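Local coordinates for protein 4-hydroxybenzoyl-CoA Thioesterase (Pseudomonas sp. CBS3, PDB 1LO7) that hydrolyses 4-hydroxybenzoyl-CoA to 4-hydroxybenzoate and coenzyme A, the last step in the bacterial breakdown of 4-chlorobenzoate, at residues 93-98 with 112-117. Sequence-based numbering, arbitrary orientation.
With 4CO (4-hydroxyphenacyl coenzyme A), chain B.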
loop_
_atom_site.group_PDB
_atom_site.type_symbol
_atom_site.label_atom_id
_atom_site.label_comp_id
_atom_site.label_asym_id
_atom_site.label_seq_id
_atom_site.Cartn_x
_atom_site.Cartn_y
_atom_site.Cartn_z
ATOM N N VAL A 93 20.109 -9.421 -13.463
ATOM C CA VAL A 93 18.759 -9.884 -13.696
ATOM C C VAL A 93 18.441 -10.775 -12.535
ATOM O O VAL A 93 19.145 -11.750 -12.289
ATOM C CB VAL A 93 18.650 -10.672 -15.023
ATOM C CG1 VAL A 93 17.213 -11.194 -15.186
ATOM C CG2 VAL A 93 19.053 -9.853 -16.271
ATOM N N GLN A 94 17.386 -10.401 -11.804
ATOM C CA GLN A 94 16.946 -11.164 -10.654
ATOM C C GLN A 94 15.577 -11.798 -11.000
ATOM O O GLN A 94 14.607 -11.102 -11.309
ATOM C CB GLN A 94 16.828 -10.275 -9.383
ATOM C CG GLN A 94 16.769 -11.067 -8.076
ATOM C CD GLN A 94 16.969 -10.151 -6.865
ATOM O OE1 GLN A 94 17.541 -10.554 -5.837
ATOM N NE2 GLN A 94 16.526 -8.916 -6.981
ATOM N N ARG A 95 15.541 -13.109 -10.958
ATOM C CA ARG A 95 14.324 -13.830 -11.286
ATOM C C ARG A 95 13.598 -14.290 -10.033
ATOM O O ARG A 95 14.219 -14.769 -9.063
ATOM C CB ARG A 95 14.646 -15.062 -12.157
ATOM C CG ARG A 95 13.414 -16.000 -12.291
ATOM C CD ARG A 95 13.554 -16.996 -13.433
ATOM N NE ARG A 95 13.574 -16.299 -14.710
ATOM C CZ ARG A 95 13.700 -16.922 -15.873
ATOM N NH1 ARG A 95 13.828 -18.245 -15.952
ATOM N NH2 ARG A 95 13.704 -16.206 -16.971
ATOM N N HIS A 96 12.255 -14.143 -10.066
ATOM C CA HIS A 96 11.424 -14.565 -8.961
ATOM C C HIS A 96 10.295 -15.466 -9.463
ATOM O O HIS A 96 9.593 -15.089 -10.403
ATOM C CB HIS A 96 10.762 -13.411 -8.225
ATOM C CG HIS A 96 11.640 -12.276 -7.828
ATOM N ND1 HIS A 96 12.334 -12.297 -6.650
ATOM C CD2 HIS A 96 11.846 -11.091 -8.445
ATOM C CE1 HIS A 96 12.975 -11.143 -6.569
ATOM N NE2 HIS A 96 12.720 -10.404 -7.654
ATOM N N SER A 97 10.142 -16.648 -8.866
ATOM C CA SER A 97 9.053 -17.551 -9.243
ATOM C C SER A 97 8.134 -17.679 -8.033
ATOM O O SER A 97 8.593 -18.024 -6.926
ATOM C CB SER A 97 9.576 -18.893 -9.680
ATOM O OG SER A 97 10.478 -18.642 -10.761
ATOM N N VAL A 98 6.832 -17.380 -8.231
ATOM C CA VAL A 98 5.844 -17.415 -7.139
ATOM C C VAL A 98 4.866 -18.569 -7.356
ATOM O O VAL A 98 4.229 -18.689 -8.417
ATOM C CB VAL A 98 5.022 -16.105 -7.063
ATOM C CG1 VAL A 98 4.051 -16.147 -5.872
ATOM C CG2 VAL A 98 5.963 -14.887 -6.976
ATOM N N ARG A 112 5.416 -14.885 -12.189
ATOM C CA ARG A 112 6.871 -14.887 -12.295
ATOM C C ARG A 112 7.338 -13.524 -12.769
ATOM O O ARG A 112 6.612 -12.835 -13.499
ATOM C CB ARG A 112 7.346 -15.966 -13.278
ATOM C CG ARG A 112 8.873 -15.937 -13.462
ATOM C CD ARG A 112 9.457 -17.169 -14.194
ATOM N NE ARG A 112 9.533 -18.436 -13.423
ATOM C CZ ARG A 112 8.974 -19.623 -13.764
ATOM N NH1 ARG A 112 8.275 -19.800 -14.886
ATOM N NH2 ARG A 112 9.164 -20.659 -12.952
ATOM N N ALA A 113 8.550 -13.121 -12.354
ATOM C CA ALA A 113 9.027 -11.857 -12.832
ATOM C C ALA A 113 10.559 -11.876 -12.941
ATOM O O ALA A 113 11.230 -12.473 -12.093
ATOM C CB ALA A 113 8.629 -10.699 -11.900
ATOM N N ASP A 114 11.070 -11.240 -14.000
ATOM C CA ASP A 114 12.490 -11.080 -14.196
ATOM C C ASP A 114 12.682 -9.588 -14.002
ATOM O O ASP A 114 12.204 -8.766 -14.808
ATOM C CB ASP A 114 12.972 -11.452 -15.583
ATOM C CG ASP A 114 13.109 -12.935 -15.690
ATOM O OD1 ASP A 114 13.129 -13.662 -14.731
ATOM O OD2 ASP A 114 13.207 -13.370 -16.909
ATOM N N GLU A 115 13.372 -9.230 -12.916
ATOM C CA GLU A 115 13.651 -7.839 -12.590
ATOM C C GLU A 115 15.081 -7.494 -12.944
ATOM O O GLU A 115 15.979 -8.290 -12.674
ATOM C CB GLU A 115 13.487 -7.561 -11.053
ATOM C CG GLU A 115 12.044 -7.778 -10.545
ATOM C CD GLU A 115 11.948 -7.465 -9.076
ATOM O OE1 GLU A 115 12.830 -7.699 -8.290
ATOM O OE2 GLU A 115 10.795 -6.947 -8.722
ATOM N N ILE A 116 15.269 -6.316 -13.505
ATOM C CA ILE A 116 16.609 -5.869 -13.814
ATOM C C ILE A 116 16.888 -4.748 -12.824
ATOM O O ILE A 116 16.175 -3.752 -12.785
ATOM C CB ILE A 116 16.826 -5.411 -15.243
ATOM C CG1 ILE A 116 16.437 -6.569 -16.211
ATOM C CG2 ILE A 116 18.300 -4.991 -15.374
ATOM C CD1 ILE A 116 16.843 -6.333 -17.673
ATOM N N ARG A 117 17.908 -4.925 -11.981
ATOM C CA ARG A 117 18.220 -3.917 -10.999
ATOM C C ARG A 117 19.695 -3.552 -11.056
ATOM O O ARG A 117 20.503 -4.163 -11.797
ATOM C CB ARG A 117 17.923 -4.502 -9.611
ATOM C CG ARG A 117 16.420 -4.637 -9.277
ATOM C CD ARG A 117 16.231 -5.466 -8.017
ATOM N NE ARG A 117 14.831 -5.775 -7.664
ATOM C CZ ARG A 117 14.118 -5.070 -6.782
ATOM N NH1 ARG A 117 14.597 -3.967 -6.161
ATOM N NH2 ARG A 117 12.880 -5.499 -6.521
HETATM N N1A 4CO B . 16.525 -2.412 -19.486
HETATM C C2A 4CO B . 17.670 -3.115 -19.233
HETATM N N3A 4CO B . 18.747 -2.691 -18.626
HETATM C C4A 4CO B . 18.628 -1.409 -18.217
HETATM C C5A 4CO B . 17.541 -0.576 -18.415
HETATM C C6A 4CO B . 16.432 -1.122 -19.079
HETATM N N6A 4CO B . 15.335 -0.436 -19.318
HETATM N N7A 4CO B . 17.776 0.687 -17.879
HETATM C C8A 4CO B . 19.014 0.609 -17.374
HETATM N N9A 4CO B . 19.577 -0.625 -17.573
HETATM C C1D 4CO B . 20.938 -1.059 -17.244
HETATM C C2D 4CO B . 21.973 -0.410 -18.158
HETATM O O2D 4CO B . 22.039 -1.061 -19.429
HETATM C C3D 4CO B . 23.228 -0.690 -17.350
HETATM O O3D 4CO B . 23.495 -2.069 -17.321
HETATM P P3D 4CO B . 24.930 -2.653 -17.633
HETATM O O7A 4CO B . 25.036 -2.738 -19.075
HETATM O O8A 4CO B . 25.961 -1.784 -17.056
HETATM O O9A 4CO B . 24.996 -4.062 -16.983
HETATM C C4D 4CO B . 22.699 -0.342 -15.962
HETATM O O4D 4CO B . 21.250 -0.512 -16.026
HETATM C C5D 4CO B . 23.082 0.992 -15.393
HETATM O O5D 4CO B . 22.411 1.996 -16.158
HETATM P P1A 4CO B . 23.256 3.233 -16.680
HETATM O O1A 4CO B . 22.318 3.915 -17.585
HETATM O O2A 4CO B . 24.481 2.832 -17.332
HETATM O O3A 4CO B . 23.664 4.104 -15.500
HETATM P P2A 4CO B . 22.940 5.357 -14.809
HETATM O O4A 4CO B . 23.715 5.648 -13.584
HETATM O O5A 4CO B . 23.020 6.495 -15.723
HETATM O O6A 4CO B . 21.317 5.151 -14.628
HETATM C CBP 4CO B . 19.711 4.786 -12.967
HETATM C CCP 4CO B . 20.897 4.172 -13.715
HETATM C CDP 4CO B . 20.111 6.098 -12.271
HETATM C CEP 4CO B . 19.131 3.771 -11.991
HETATM C CAP 4CO B . 18.647 5.306 -13.948
HETATM O OAP 4CO B . 18.206 4.250 -14.803
HETATM C C9P 4CO B . 17.348 5.638 -13.216
HETATM O O9P 4CO B . 17.314 6.550 -12.417
HETATM N N8P 4CO B . 16.212 4.766 -13.444
HETATM C C7P 4CO B . 15.106 5.035 -12.517
HETATM C C6P 4CO B . 15.192 4.167 -11.253
HETATM C C5P 4CO B . 13.845 4.227 -10.523
HETATM O O5P 4CO B . 13.336 5.283 -10.164
HETATM N N4P 4CO B . 13.275 2.921 -10.291
HETATM C C3P 4CO B . 11.940 2.916 -9.710
HETATM C C2P 4CO B . 11.970 3.251 -8.243
HETATM S S1P 4CO B . 13.402 2.626 -7.364
HETATM O O1B 4CO B . 11.602 0.846 -5.300
HETATM C C1B 4CO B . 12.697 1.356 -5.141
HETATM C C2B 4CO B . 13.784 0.572 -4.544
HETATM C C3B 4CO B . 15.047 1.185 -4.352
HETATM C C4B 4CO B . 16.081 0.459 -3.766
HETATM C C5B 4CO B . 15.852 -0.867 -3.344
HETATM O O2B 4CO B . 16.867 -1.597 -2.689
HETATM C C6B 4CO B . 14.587 -1.478 -3.565
HETATM C C7B 4CO B . 13.543 -0.750 -4.169
HETATM C CB 4CO B . 12.965 2.747 -5.583
#
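Q94 with E115 and H96 with A113 are the hydrogen-bonded pairs of this antiparallel hairpin, its strand axes 4.5 Å apart at closest. On the face carrying R95, S97, R112 and D114, the R95 guanidinium lies coplanar with the D114 carboxylate: NE reaches OD1 at 2.7 Å and NH2 reaches OD2 at 2.9 Å, both on syn lone pairs. A bend at chi3 (-66°) turns the R95 guanidinium back alongside D114. A leucine at R95 would probably leave the D114 carboxylate without its charge partner and freer to turn. R112 meets S97 OG edge-on through NE (2.8 Å), with a longer bond from NH2. Across the sheet, the buried E115 OE1 takes three donors out of its carboxylate plane: H96 NE2 (2.8 Å) from one side, its ring perpendicular to the carboxylate, R117 NE and NH2 from the other. That pull probably keeps E115 ionised. ND1 of H96 is hydrogen-bonded to T82, holding the ring at both nitrogens. A113 and E115 pack on L31 of helix 25-41, the long helix wrapped by the hot dog sheet, where D32 also pairs with R117; strands 77-87 and 56-68 flank the hairpin, and I116 and R117 border the bound 4-hydroxyphenacyl coenzyme A.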